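Local coordinates for putative uncharacterized protein (Jonesia denitrificans, PDB 4KTB) that is of unproven function but belongs to the Nudix hydrolase clan and possibly splits diadenosine tetraphosphate asymmetrically, at residues A[59-64]-A[95-100]; A[77-82]-A[86-91]; A[167-172]-A[178-183]. One frame throughout, in Å; residues are numbered along the deposited sequence. Where two conformers were deposited one is given.

Contact 1: residues A[59-64]-A[95-100]; sequences GLLLRA and KDLGPV
Along 59-64, Leu61 is the first residue to touch the end of helix 85-97, and its two methyls serve different neighbours. With CG beside the backbone N (chi1 -61°), the branch rises from the sheet towards the helix. CD1 lies over the flat end of Asp96, 3.6 Å from Asp96 CG and almost as near to both carboxylate oxygens, while Leu61 CD2 packs 3.7 Å from Leu97 CD2. Leu155 of strand 154-158 touches both leucines and widens this apolar patch. Two residues on, Arg63 points to the same side of the sheet. Its CG sits between the backbone N and the carbonyl carbon (chi1 64°), and from there the extended chain brings the guanidinium edge up to Asp96. The direct salt bridge is long, 4.0 Å from Arg63 NH1 to Asp96 OD1, with the two planes turned 45° apart. Two waters take up the separation. One accepts from Arg63 NH1 (2.8 Å) and donates to Asp96 OD1 (2.7 Å); the other does the same between Arg63 NH2 and Asp96 OD2. Asn152 also bonds to Asp96 OD1, which is thus gripped by two partners. Gly98, with positive phi, then takes the chain out of the helix, consistent with the closing glycine of a Nudix box, in which Asp96 would fall at a usually acidic position. The Asp96 side chain lies about 4 Å from a bound sodium ion. Arginine and carboxylate are therefore linked chiefly by ordered water, and the packed leucine and Asn152 probably set the carboxylate's position near the ion.

Contact 2: residues A[77-82]-A[86-91]; sequences GRVMYH and RDALVR
The loop and helix of what is probably a divergent Nudix box meet here, where Val79 and Met80, just past strand 75-78, face Ala88 and Arg91 on helix 85-97. The buried part is small and apolar. Val79 CG2 rests 3.8 Å from Ala88 CB, and the short alanine side chain lets the two backbones come close, with 5.5 Å between Val79 CA and Ala88 CA. Val40 and Val42 of the neighbouring strand 39-49 also pack on Val79. Nearer the surface the chemistry changes. Selenomethionine Met80 lies over one face of the Arg91 guanidinium: its SE stands 4.0 Å above the plane, over the centre. The arginine reaches this place with CG anti to the backbone N (chi1 -179°) and a bend at chi3 (60°) that turns the guanidinium across the selenoether arm. The sequence from Gly77 to Gly98 keeps the spacing of the Nudix signature, in which a glutamate and an arginine typically pair to tie the loop to the helix; Glu83 and Arg91 fall at the corresponding places and do form a salt bridge, through Arg91 NE. Glu83 also accepts from Met80 N, so one carboxylate steadies both the loop backbone and the guanidinium. At the guanidinium edge, Arg91 NH2 approaches Arg78 O at 3.0 Å, and the same carbonyl takes a hydrogen bond from His92 NE2. Beyond the contact, Arg78 packs on Leu37 of a second subunit, while Arg86 bonds through NH2 to Ser52 O of a third.

Contact 3: residues A[167-172]-A[178-183]; sequences RILAHM and MLLKQA
Apolar packing carries the contact between helix 166-170 with the residues that follow it and helix 176-186, centred on one methyl of Leu180. That methyl, CD2, lies 3.6 Å from Leu169 CD2, the two side chains meeting at about a right angle. It also stands 3.8 Å from Met172 SE, the selenium of a selenomethionine, again with the side chains nearly perpendicular. Leu180 can reach both because its CG is anti to the backbone N (chi1 166°), which carries the branch out from its helix; on the other side, the near-extended chi2 of Met172 (-153°) carries SE out to it. A second packing contact lies alongside, against the aliphatic arm of a lysine. Leu169 divides its methyls, and while CD2 faces Leu180, CD1 packs 3.7 Å from Lys181 CE. Lys181 in turn packs on Leu190 of its own chain and on Asp192 of a fourth subunit. In the alpha-beta-alpha sandwich of Nudix proteins, these helices belong to the layer on the far side of the sheet from helix 85-97. On that layer's sheet-facing side, Leu179 packs against Ala115 and Tyr117 of strand 113-118, and Ile168 rests on Arg72 of strand 70-73. Backbone hydrogen bonds act within each segment. In 178-183 they are of the ordinary alpha-helical kind, such as Gln182 N to Met178 O at 2.8 Å. In 167-172 bonds to the third residue back appear, His171 N to Ile168 O at 2.8 Å and Met172 N to Leu169 O at 3.1 Å, beside a weak one from His171 N to Arg167 O.

Overall arrangement
The three contacts illustrate how a layered fold varies its chemistry with place. Contacts 1 and 2 share helix 85-97 and the same sheet, contact 2 nested inside the loop that contact 1 closes; their centres are 16 Å apart. Contact 1 is the buried one, yet it holds ordered water and a charged pair beside the ion. Contacts 2 and 3 are only partly buried. Contact 2 runs from a buried valine-alanine pair to a partly exposed guanidinium. Contact 3 joins two helices in the opposite layer, largely by methyl and selenium packing, without a salt bridge. It meets contact 1 at the sheet, where Leu60 CD1 lies 3.5 Å from Ile168 CG2, but does not touch contact 2.

Contact 1: residues A[59-64]-A[95-100]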
ATOM      1  N   GLY A  59     -12.875  -9.803  14.428  1.00 14.51           N
ATOM      2  CA  GLY A  59     -13.682  -9.519  15.601  1.00 13.73           C
ATOM      3  C   GLY A  59     -14.734  -8.453  15.364  1.00 14.39           C
ATOM      4  O   GLY A  59     -14.395  -7.290  15.163  1.00 16.84           O
ATOM      5  N   LEU A  60     -16.007  -8.842  15.402  1.00 17.63           N
ATOM      6  CA  LEU A  60     -17.113  -7.890  15.283  1.00 18.26           C
ATOM      7  C   LEU A  60     -17.764  -7.652  16.638  1.00 17.53           C
ATOM      8  O   LEU A  60     -18.070  -8.596  17.362  1.00 14.32           O
ATOM      9  CB  LEU A  60     -18.183  -8.399  14.306  1.00 20.32           C
ATOM     10  CG  LEU A  60     -17.749  -8.687  12.872  1.00 20.27           C
ATOM     11  CD1 LEU A  60     -18.946  -9.002  12.005  1.00 18.95           C
ATOM     12  CD2 LEU A  60     -16.999  -7.490  12.325  1.00 18.56           C
ATOM     13  N   LEU A  61     -17.973  -6.384  16.969  1.00 17.73           N
ATOM     14  CA  LEU A  61     -18.653  -6.014  18.200  1.00 13.53           C
ATOM     15  C   LEU A  61     -20.137  -6.061  17.933  1.00 19.56           C
ATOM     16  O   LEU A  61     -20.578  -5.731  16.840  1.00 20.84           O
ATOM     17  CB  LEU A  61     -18.251  -4.599  18.598  1.00 13.17           C
ATOM     18  CG  LEU A  61     -16.758  -4.420  18.858  1.00 12.25           C
ATOM     19  CD1 LEU A  61     -16.397  -2.958  18.949  1.00 11.53           C
ATOM     20  CD2 LEU A  61     -16.410  -5.119  20.146  1.00 13.19           C
ATOM     21  N   LEU A  62     -20.918  -6.473  18.917  1.00 18.61           N
ATOM     22  CA  LEU A  62     -22.363  -6.373  18.790  1.00 19.34           C
ATOM     23  C   LEU A  62     -22.871  -5.237  19.675  1.00 21.02           C
ATOM     24  O   LEU A  62     -22.437  -5.093  20.821  1.00 21.79           O
ATOM     25  CB  LEU A  62     -23.030  -7.681  19.205  1.00 22.00           C
ATOM     26  CG  LEU A  62     -24.560  -7.678  19.158  1.00 24.61           C
ATOM     27  CD1 LEU A  62     -25.073  -8.101  17.780  1.00 18.62           C
ATOM     28  CD2 LEU A  62     -25.134  -8.564  20.258  1.00 29.39           C
ATOM     29  N   ARG A  63     -23.779  -4.421  19.148  1.00 20.85           N
ATOM     30  CA  ARG A  63     -24.393  -3.372  19.954  1.00 24.54           C
ATOM     31  C   ARG A  63     -25.735  -2.906  19.419  1.00 25.71           C
ATOM     32  O   ARG A  63     -26.220  -3.403  18.407  1.00 28.30           O
ATOM     33  CB  ARG A  63     -23.443  -2.178  20.163  1.00 28.01           C
ATOM     34  CG  ARG A  63     -23.035  -1.377  18.929  1.00 29.16           C
ATOM     35  CD  ARG A  63     -22.299  -0.110  19.391  1.00 35.08           C
ATOM     36  NE  ARG A  63     -21.462   0.508  18.363  1.00 38.57           N
ATOM     37  CZ  ARG A  63     -20.167   0.787  18.505  1.00 39.77           C
ATOM     38  NH1 ARG A  63     -19.536   0.511  19.635  1.00 43.23           N
ATOM     39  NH2 ARG A  63     -19.499   1.349  17.512  1.00 36.73           N
ATOM     40  N   ALA A  64     -26.342  -1.962  20.126  1.00 23.41           N
ATOM     41  CA  ALA A  64     -27.603  -1.394  19.693  1.00 18.56           C
ATOM     42  C   ALA A  64     -27.340  -0.240  18.738  1.00 26.59           C
ATOM     43  O   ALA A  64     -26.321   0.470  18.842  1.00 23.08           O
ATOM     44  CB  ALA A  64     -28.407  -0.914  20.880  1.00 19.83           C
ATOM     45  N   LYS A  95     -10.455   1.070  24.191  1.00 16.41           N
ATOM     46  CA  LYS A  95     -11.821   1.516  24.464  1.00 17.64           C
ATOM     47  C   LYS A  95     -12.904   0.488  24.140  1.00 16.44           C
ATOM     48  O   LYS A  95     -13.889   0.380  24.865  1.00 15.22           O
ATOM     49  CB  LYS A  95     -12.102   2.821  23.706  1.00 20.87           C
ATOM     50  CG  LYS A  95     -13.531   3.319  23.782  1.00 20.89           C
ATOM     51  CD  LYS A  95     -13.641   4.718  23.192  1.00 24.05           C
ATOM     52  CE  LYS A  95     -15.090   5.114  23.015  1.00 24.05           C
ATOM     53  NZ  LYS A  95     -15.810   4.060  22.253  1.00 26.53           N
ATOM     54  N   ASP A  96     -12.732  -0.263  23.057  1.00 14.66           N
ATOM     55  CA  ASP A  96     -13.763  -1.217  22.624  1.00 15.01           C
ATOM     56  C   ASP A  96     -13.500  -2.659  23.090  1.00 17.06           C
ATOM     57  O   ASP A  96     -14.433  -3.441  23.265  1.00 19.64           O
ATOM     58  CB  ASP A  96     -13.921  -1.179  21.086  1.00 14.07           C
ATOM     59  CG  ASP A  96     -14.935  -0.138  20.610  1.00 15.97           C
ATOM     60  OD1 ASP A  96     -15.964   0.058  21.284  1.00 16.19           O
ATOM     61  OD2 ASP A  96     -14.708   0.482  19.551  1.00 18.13           O
ATOM     62  N   LEU A  97     -12.228  -3.001  23.296  1.00 15.46           N
ATOM     63  CA  LEU A  97     -11.826  -4.405  23.470  1.00 15.90           C
ATOM     64  C   LEU A  97     -11.099  -4.681  24.779  1.00 17.11           C
ATOM     65  O   LEU A  97     -10.686  -5.815  25.044  1.00 16.06           O
ATOM     66  CB  LEU A  97     -10.924  -4.855  22.318  1.00 13.51           C
ATOM     67  CG  LEU A  97     -11.519  -4.851  20.909  1.00 10.95           C
ATOM     68  CD1 LEU A  97     -10.507  -5.395  19.921  1.00 10.60           C
ATOM     69  CD2 LEU A  97     -12.820  -5.665  20.878  1.00 13.35           C
ATOM     70  N   GLY A  98     -10.924  -3.642  25.581  1.00 19.33           N
ATOM     71  CA  GLY A  98     -10.226  -3.782  26.843  1.00 18.54           C
ATOM     72  C   GLY A  98      -8.737  -3.510  26.717  1.00 20.29           C
ATOM     73  O   GLY A  98      -8.185  -3.521  25.613  1.00 18.82           O
ATOM     74  N   PRO A  99      -8.073  -3.293  27.862  1.00 13.55           N
ATOM     75  CA  PRO A  99      -6.686  -2.837  27.918  1.00 16.32           C
ATOM     76  C   PRO A  99      -5.674  -3.944  27.712  1.00 18.86           C
ATOM     77  O   PRO A  99      -4.480  -3.663  27.688  1.00 20.68           O
ATOM     78  CB  PRO A  99      -6.566  -2.315  29.342  1.00 23.24           C
ATOM     79  CG  PRO A  99      -7.475  -3.211  30.115  1.00 24.64           C
ATOM     80  CD  PRO A  99      -8.642  -3.477  29.208  1.00 14.53           C
ATOM     81  N   VAL A 100      -6.127  -5.179  27.577  1.00 14.07           N
ATOM     82  CA  VAL A 100      -5.183  -6.261  27.364  1.00 16.73           C
ATOM     83  C   VAL A 100      -5.372  -6.954  26.013  1.00 20.13           C
ATOM     84  O   VAL A 100      -4.946  -8.093  25.840  1.00 20.64           O
ATOM     85  CB  VAL A 100      -5.244  -7.304  28.492  1.00 19.54           C
ATOM     86  CG1 VAL A 100      -4.819  -6.682  29.820  1.00 22.98           C
ATOM     87  CG2 VAL A 100      -6.650  -7.891  28.594  1.00 18.49           C
TER
HETATM   88  O   HOH W   1     -16.406   1.732  17.467  1.00 23.33           O
HETATM   89  O   HOH W   2     -17.406   2.132  20.323  1.00 35.04           O

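Contact 2: residues A[77-82]-A[86-91]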
ATOM      1  N   GLY A  77     -13.551   5.424  15.216  1.00 11.59           N
ATOM      2  CA  GLY A  77     -13.704   6.658  15.948  1.00 12.64           C
ATOM      3  C   GLY A  77     -12.806   7.787  15.497  1.00 12.35           C
ATOM      4  O   GLY A  77     -11.903   7.615  14.676  1.00 11.19           O
ATOM      5  N   ARG A  78     -13.062   8.945  16.081  1.00 13.60           N
ATOM      6  CA  ARG A  78     -12.453  10.195  15.689  1.00 13.88           C
ATOM      7  C   ARG A  78     -11.001  10.241  16.136  1.00 15.98           C
ATOM      8  O   ARG A  78     -10.631   9.610  17.123  1.00 14.11           O
ATOM      9  CB  ARG A  78     -13.243  11.323  16.349  1.00 17.03           C
ATOM     10  CG  ARG A  78     -12.957  12.710  15.826  1.00 27.42           C
ATOM     11  CD  ARG A  78     -13.919  13.714  16.460  1.00 37.37           C
ATOM     12  NE  ARG A  78     -13.669  13.911  17.889  1.00 43.36           N
ATOM     13  CZ  ARG A  78     -12.812  14.804  18.382  1.00 44.03           C
ATOM     14  NH1 ARG A  78     -12.114  15.581  17.562  1.00 43.87           N
ATOM     15  NH2 ARG A  78     -12.649  14.917  19.695  1.00 42.73           N
ATOM     16  N   VAL A  79     -10.161  10.963  15.407  1.00 11.84           N
ATOM     17  CA  VAL A  79      -8.810  11.219  15.896  1.00 11.88           C
ATOM     18  C   VAL A  79      -8.842  12.553  16.615  1.00 12.27           C
ATOM     19  O   VAL A  79      -9.292  13.539  16.049  1.00 11.90           O
ATOM     20  CB  VAL A  79      -7.792  11.298  14.764  1.00  5.60           C
ATOM     21  CG1 VAL A  79      -6.427  11.726  15.324  1.00  5.84           C
ATOM     22  CG2 VAL A  79      -7.661   9.954  14.084  1.00  5.30           C
HETATM   23  N   MSE A  80      -8.378  12.594  17.858  1.00 11.32           N
HETATM   24  CA  MSE A  80      -8.450  13.828  18.623  1.00 12.27           C
HETATM   25  C   MSE A  80      -7.413  14.856  18.183  1.00 10.34           C
HETATM   26  O   MSE A  80      -6.382  14.523  17.606  1.00  8.74           O
HETATM   27  CB  MSE A  80      -8.271  13.561  20.117  1.00 18.33           C
HETATM   28  CG  MSE A  80      -9.179  12.483  20.668  1.00 20.77           C
HETATM   29 SE   MSE A  80      -9.200  12.537  22.598  1.00 39.51          SE
HETATM   30  CE  MSE A  80      -7.285  12.855  22.866  1.00 29.29           C
ATOM     31  N   TYR A  81      -7.707  16.115  18.476  1.00 11.20           N
ATOM     32  CA  TYR A  81      -6.813  17.201  18.151  1.00 15.42           C
ATOM     33  C   TYR A  81      -5.501  16.925  18.856  1.00 17.29           C
ATOM     34  O   TYR A  81      -5.492  16.510  20.013  1.00 21.39           O
ATOM     35  CB  TYR A  81      -7.410  18.522  18.622  1.00 17.38           C
ATOM     36  CG  TYR A  81      -6.441  19.671  18.568  1.00 19.40           C
ATOM     37  CD1 TYR A  81      -6.166  20.309  17.374  1.00 19.71           C
ATOM     38  CD2 TYR A  81      -5.800  20.118  19.710  1.00 21.89           C
ATOM     39  CE1 TYR A  81      -5.276  21.362  17.317  1.00 19.44           C
ATOM     40  CE2 TYR A  81      -4.910  21.170  19.666  1.00 22.14           C
ATOM     41  CZ  TYR A  81      -4.653  21.786  18.466  1.00 20.29           C
ATOM     42  OH  TYR A  81      -3.774  22.833  18.407  1.00 19.23           O
ATOM     43  N   HIS A  82      -4.399  17.113  18.136  1.00 13.58           N
ATOM     44  CA  HIS A  82      -3.060  16.845  18.652  1.00 10.67           C
ATOM     45  C   HIS A  82      -2.865  15.397  19.109  1.00 10.08           C
ATOM     46  O   HIS A  82      -2.001  15.123  19.933  1.00  8.99           O
ATOM     47  CB  HIS A  82      -2.735  17.810  19.786  1.00  9.57           C
ATOM     48  CG  HIS A  82      -1.358  18.384  19.717  1.00 11.70           C
ATOM     49  ND1 HIS A  82      -0.231  17.642  20.000  1.00 14.29           N
ATOM     50  CD2 HIS A  82      -0.923  19.626  19.412  1.00 13.31           C
ATOM     51  CE1 HIS A  82       0.836  18.406  19.867  1.00 19.15           C
ATOM     52  NE2 HIS A  82       0.451  19.616  19.509  1.00 11.10           N
ATOM     53  N   ARG A  86      -1.820   6.750  14.918  1.00  7.81           N
ATOM     54  CA  ARG A  86      -1.481   5.438  15.464  1.00 10.10           C
ATOM     55  C   ARG A  86      -1.878   5.358  16.935  1.00 13.79           C
ATOM     56  O   ARG A  86      -2.213   4.282  17.430  1.00 15.77           O
ATOM     57  CB  ARG A  86       0.010   5.107  15.271  1.00  7.05           C
ATOM     58  CG  ARG A  86       0.982   5.965  16.073  1.00  7.58           C
ATOM     59  CD  ARG A  86       2.433   5.566  15.755  1.00  8.14           C
ATOM     60  NE  ARG A  86       2.724   5.641  14.316  1.00 10.01           N
ATOM     61  CZ  ARG A  86       2.994   4.602  13.525  1.00 10.76           C
ATOM     62  NH1 ARG A  86       3.235   4.802  12.236  1.00  8.33           N
ATOM     63  NH2 ARG A  86       3.032   3.370  14.012  1.00  9.82           N
ATOM     64  N   ASP A  87      -1.863   6.510  17.614  1.00 13.31           N
ATOM     65  CA  ASP A  87      -2.270   6.615  19.018  1.00 13.06           C
ATOM     66  C   ASP A  87      -3.793   6.563  19.169  1.00 12.01           C
ATOM     67  O   ASP A  87      -4.312   5.989  20.121  1.00  9.60           O
ATOM     68  CB  ASP A  87      -1.764   7.925  19.642  1.00 11.32           C
ATOM     69  CG  ASP A  87      -0.263   7.941  19.851  1.00 13.58           C
ATOM     70  OD1 ASP A  87       0.319   6.865  20.088  1.00  9.28           O
ATOM     71  OD2 ASP A  87       0.330   9.041  19.786  1.00 15.76           O
ATOM     72  N   ALA A  88      -4.496   7.210  18.247  1.00 10.34           N
ATOM     73  CA  ALA A  88      -5.949   7.068  18.178  1.00 12.06           C
ATOM     74  C   ALA A  88      -6.311   5.599  17.984  1.00 12.17           C
ATOM     75  O   ALA A  88      -7.315   5.131  18.507  1.00 10.50           O
ATOM     76  CB  ALA A  88      -6.523   7.901  17.050  1.00  6.21           C
ATOM     77  N   LEU A  89      -5.486   4.870  17.239  1.00  6.50           N
ATOM     78  CA  LEU A  89      -5.741   3.452  17.025  1.00  8.64           C
ATOM     79  C   LEU A  89      -5.648   2.724  18.357  1.00 11.38           C
ATOM     80  O   LEU A  89      -6.521   1.936  18.724  1.00 14.60           O
ATOM     81  CB  LEU A  89      -4.730   2.856  16.044  1.00  8.42           C
ATOM     82  CG  LEU A  89      -4.896   3.233  14.579  1.00  6.81           C
ATOM     83  CD1 LEU A  89      -3.715   2.685  13.817  1.00  6.06           C
ATOM     84  CD2 LEU A  89      -6.220   2.690  14.017  1.00  5.83           C
ATOM     85  N   VAL A  90      -4.577   3.002  19.083  1.00  8.27           N
ATOM     86  CA  VAL A  90      -4.369   2.385  20.381  1.00  9.93           C
ATOM     87  C   VAL A  90      -5.545   2.686  21.302  1.00 11.63           C
ATOM     88  O   VAL A  90      -6.112   1.794  21.933  1.00 13.92           O
ATOM     89  CB  VAL A  90      -3.100   2.925  21.027  1.00 11.10           C
ATOM     90  CG1 VAL A  90      -3.003   2.451  22.454  1.00 11.87           C
ATOM     91  CG2 VAL A  90      -1.865   2.502  20.229  1.00 12.35           C
ATOM     92  N   ARG A  91      -5.917   3.957  21.358  1.00  9.40           N
ATOM     93  CA  ARG A  91      -6.993   4.407  22.224  1.00  8.59           C
ATOM     94  C   ARG A  91      -8.312   3.728  21.901  1.00 11.48           C
ATOM     95  O   ARG A  91      -9.072   3.384  22.791  1.00  9.22           O
ATOM     96  CB  ARG A  91      -7.141   5.921  22.103  1.00  8.41           C
ATOM     97  CG  ARG A  91      -8.205   6.500  22.982  1.00 14.58           C
ATOM     98  CD  ARG A  91      -8.126   8.015  23.015  1.00 15.69           C
ATOM     99  NE  ARG A  91      -8.297   8.594  21.687  1.00 15.54           N
ATOM    100  CZ  ARG A  91      -9.474   8.853  21.139  1.00 15.00           C
ATOM    101  NH1 ARG A  91     -10.587   8.573  21.807  1.00 12.96           N
ATOM    102  NH2 ARG A  91      -9.532   9.387  19.928  1.00 16.11           N
TER

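Contact 3: residues A[167-172]-A[178-183]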
ATOM      1  N   ARG A 167     -26.534 -12.311   6.669  1.00 29.16           N
ATOM      2  CA  ARG A 167     -27.135 -11.794   7.886  1.00 25.98           C
ATOM      3  C   ARG A 167     -26.157 -10.937   8.656  1.00 27.16           C
ATOM      4  O   ARG A 167     -26.522  -9.905   9.232  1.00 28.66           O
ATOM      5  CB  ARG A 167     -27.572 -12.950   8.763  1.00 28.06           C
ATOM      6  CG  ARG A 167     -28.439 -13.945   8.041  1.00 34.36           C
ATOM      7  CD  ARG A 167     -29.720 -13.293   7.579  1.00 37.66           C
ATOM      8  NE  ARG A 167     -30.821 -14.251   7.517  1.00 40.02           N
ATOM      9  CZ  ARG A 167     -31.798 -14.326   8.416  1.00 43.14           C
ATOM     10  NH1 ARG A 167     -31.825 -13.486   9.440  1.00 44.05           N
ATOM     11  NH2 ARG A 167     -32.756 -15.231   8.286  1.00 44.28           N
ATOM     12  N   ILE A 168     -24.904 -11.372   8.662  1.00 24.62           N
ATOM     13  CA  ILE A 168     -23.874 -10.636   9.367  1.00 22.07           C
ATOM     14  C   ILE A 168     -23.675  -9.275   8.740  1.00 20.98           C
ATOM     15  O   ILE A 168     -23.808  -8.255   9.405  1.00 18.02           O
ATOM     16  CB  ILE A 168     -22.549 -11.400   9.402  1.00 21.98           C
ATOM     17  CG1 ILE A 168     -22.749 -12.704  10.170  1.00 28.54           C
ATOM     18  CG2 ILE A 168     -21.458 -10.562  10.043  1.00 19.41           C
ATOM     19  CD1 ILE A 168     -21.611 -13.044  11.094  1.00 31.45           C
ATOM     20  N   LEU A 169     -23.367  -9.266   7.452  1.00 22.00           N
ATOM     21  CA  LEU A 169     -23.113  -8.025   6.748  1.00 23.84           C
ATOM     22  C   LEU A 169     -24.344  -7.142   6.757  1.00 24.11           C
ATOM     23  O   LEU A 169     -24.231  -5.917   6.763  1.00 20.17           O
ATOM     24  CB  LEU A 169     -22.657  -8.320   5.324  1.00 24.43           C
ATOM     25  CG  LEU A 169     -21.298  -9.015   5.276  1.00 22.01           C
ATOM     26  CD1 LEU A 169     -20.795  -9.154   3.852  1.00 21.85           C
ATOM     27  CD2 LEU A 169     -20.300  -8.258   6.104  1.00 18.39           C
ATOM     28  N   ALA A 170     -25.518  -7.772   6.760  1.00 27.14           N
ATOM     29  CA  ALA A 170     -26.767  -7.043   6.874  1.00 18.75           C
ATOM     30  C   ALA A 170     -26.741  -6.196   8.133  1.00 24.97           C
ATOM     31  O   ALA A 170     -27.194  -5.057   8.134  1.00 24.96           O
ATOM     32  CB  ALA A 170     -27.944  -8.003   6.913  1.00 21.84           C
ATOM     33  N   HIS A 171     -26.189  -6.756   9.203  1.00 18.14           N
ATOM     34  CA  HIS A 171     -26.205  -6.096  10.495  1.00 17.87           C
ATOM     35  C   HIS A 171     -25.300  -4.865  10.557  1.00 19.58           C
ATOM     36  O   HIS A 171     -25.413  -4.076  11.482  1.00 19.17           O
ATOM     37  CB  HIS A 171     -25.819  -7.087  11.598  1.00 19.99           C
HETATM   38  N   MSE A 172     -24.420  -4.688   9.572  1.00 20.79           N
HETATM   39  CA  MSE A 172     -23.461  -3.573   9.596  1.00 20.86           C
HETATM   40  C   MSE A 172     -24.072  -2.270   9.085  1.00 19.35           C
HETATM   41  O   MSE A 172     -25.098  -2.281   8.425  1.00 17.47           O
HETATM   42  CB  MSE A 172     -22.187  -3.944   8.840  1.00 22.14           C
HETATM   43  CG  MSE A 172     -21.794  -5.375   9.117  1.00 23.88           C
HETATM   44 SE   MSE A 172     -19.909  -5.716   8.945  1.00 31.81          SE
HETATM   45  CE  MSE A 172     -19.246  -4.242  10.045  1.00 14.04           C
HETATM   46  N   MSE A 178     -19.015  -3.281   3.561  0.62 11.57           N
HETATM   47  CA  MSE A 178     -18.113  -3.180   2.426  0.62 13.37           C
HETATM   48  C   MSE A 178     -16.673  -2.944   2.866  0.62 14.40           C
HETATM   49  O   MSE A 178     -15.736  -3.522   2.310  0.62 15.52           O
HETATM   50  CB  MSE A 178     -18.547  -2.051   1.504  0.62 12.13           C
HETATM   51  CG  MSE A 178     -17.586  -1.812   0.361  0.62 10.90           C
HETATM   52 SE   MSE A 178     -17.207  -3.418  -0.695  0.62 20.23          SE
HETATM   53  CE  MSE A 178     -19.027  -4.033  -1.107  0.62 20.46           C
ATOM     54  N   LEU A 179     -16.499  -2.080   3.860  1.00 12.63           N
ATOM     55  CA  LEU A 179     -15.165  -1.807   4.384  1.00 13.28           C
ATOM     56  C   LEU A 179     -14.558  -3.104   4.916  1.00 13.95           C
ATOM     57  O   LEU A 179     -13.359  -3.360   4.758  1.00 13.01           O
ATOM     58  CB  LEU A 179     -15.221  -0.742   5.477  1.00 10.59           C
ATOM     59  CG  LEU A 179     -13.879  -0.349   6.091  1.00  7.86           C
ATOM     60  CD1 LEU A 179     -12.911   0.087   5.025  1.00  7.51           C
ATOM     61  CD2 LEU A 179     -14.088   0.768   7.101  1.00  7.58           C
ATOM     62  N   LEU A 180     -15.399  -3.940   5.515  1.00  9.87           N
ATOM     63  CA  LEU A 180     -14.948  -5.235   5.992  1.00 12.96           C
ATOM     64  C   LEU A 180     -14.461  -6.111   4.827  1.00 13.59           C
ATOM     65  O   LEU A 180     -13.432  -6.786   4.926  1.00 15.84           O
ATOM     66  CB  LEU A 180     -16.068  -5.919   6.772  1.00 16.00           C
ATOM     67  CG  LEU A 180     -15.885  -7.403   7.053  1.00 11.86           C
ATOM     68  CD1 LEU A 180     -14.641  -7.643   7.896  1.00 11.46           C
ATOM     69  CD2 LEU A 180     -17.134  -7.947   7.733  1.00 12.79           C
ATOM     70  N   LYS A 181     -15.191  -6.078   3.719  1.00 14.28           N
ATOM     71  CA  LYS A 181     -14.815  -6.847   2.538  1.00 15.98           C
ATOM     72  C   LYS A 181     -13.531  -6.330   1.917  1.00 14.06           C
ATOM     73  O   LYS A 181     -12.688  -7.102   1.460  1.00 13.68           O
ATOM     74  CB  LYS A 181     -15.924  -6.798   1.499  1.00 16.77           C
ATOM     75  CG  LYS A 181     -17.176  -7.534   1.898  1.00 18.88           C
ATOM     76  CD  LYS A 181     -18.068  -7.687   0.690  1.00 20.83           C
ATOM     77  CE  LYS A 181     -19.461  -7.164   0.980  1.00 24.48           C
ATOM     78  NZ  LYS A 181     -20.361  -7.220  -0.213  1.00 24.32           N
ATOM     79  N   GLN A 182     -13.400  -5.017   1.873  1.00 10.15           N
ATOM     80  CA  GLN A 182     -12.148  -4.420   1.440  1.00 15.94           C
ATOM     81  C   GLN A 182     -11.004  -4.878   2.333  1.00 14.01           C
ATOM     82  O   GLN A 182      -9.909  -5.115   1.858  1.00 11.99           O
ATOM     83  CB  GLN A 182     -12.246  -2.892   1.463  1.00 14.58           C
ATOM     84  CG  GLN A 182     -13.196  -2.321   0.442  1.00 13.30           C
ATOM     85  CD  GLN A 182     -13.379  -0.830   0.600  1.00 11.64           C
ATOM     86  OE1 GLN A 182     -14.387  -0.371   1.139  1.00 11.73           O
ATOM     87  NE2 GLN A 182     -12.395  -0.059   0.136  1.00 14.81           N
ATOM     88  N   ALA A 183     -11.272  -5.023   3.628  1.00 16.56           N
ATOM     89  CA  ALA A 183     -10.231  -5.404   4.582  1.00 15.08           C
ATOM     90  C   ALA A 183      -9.808  -6.848   4.350  1.00 14.04           C
ATOM     91  O   ALA A 183      -8.615  -7.166   4.339  1.00  9.59           O
ATOM     92  CB  ALA A 183     -10.709  -5.192   6.025  1.00 15.05           C
TER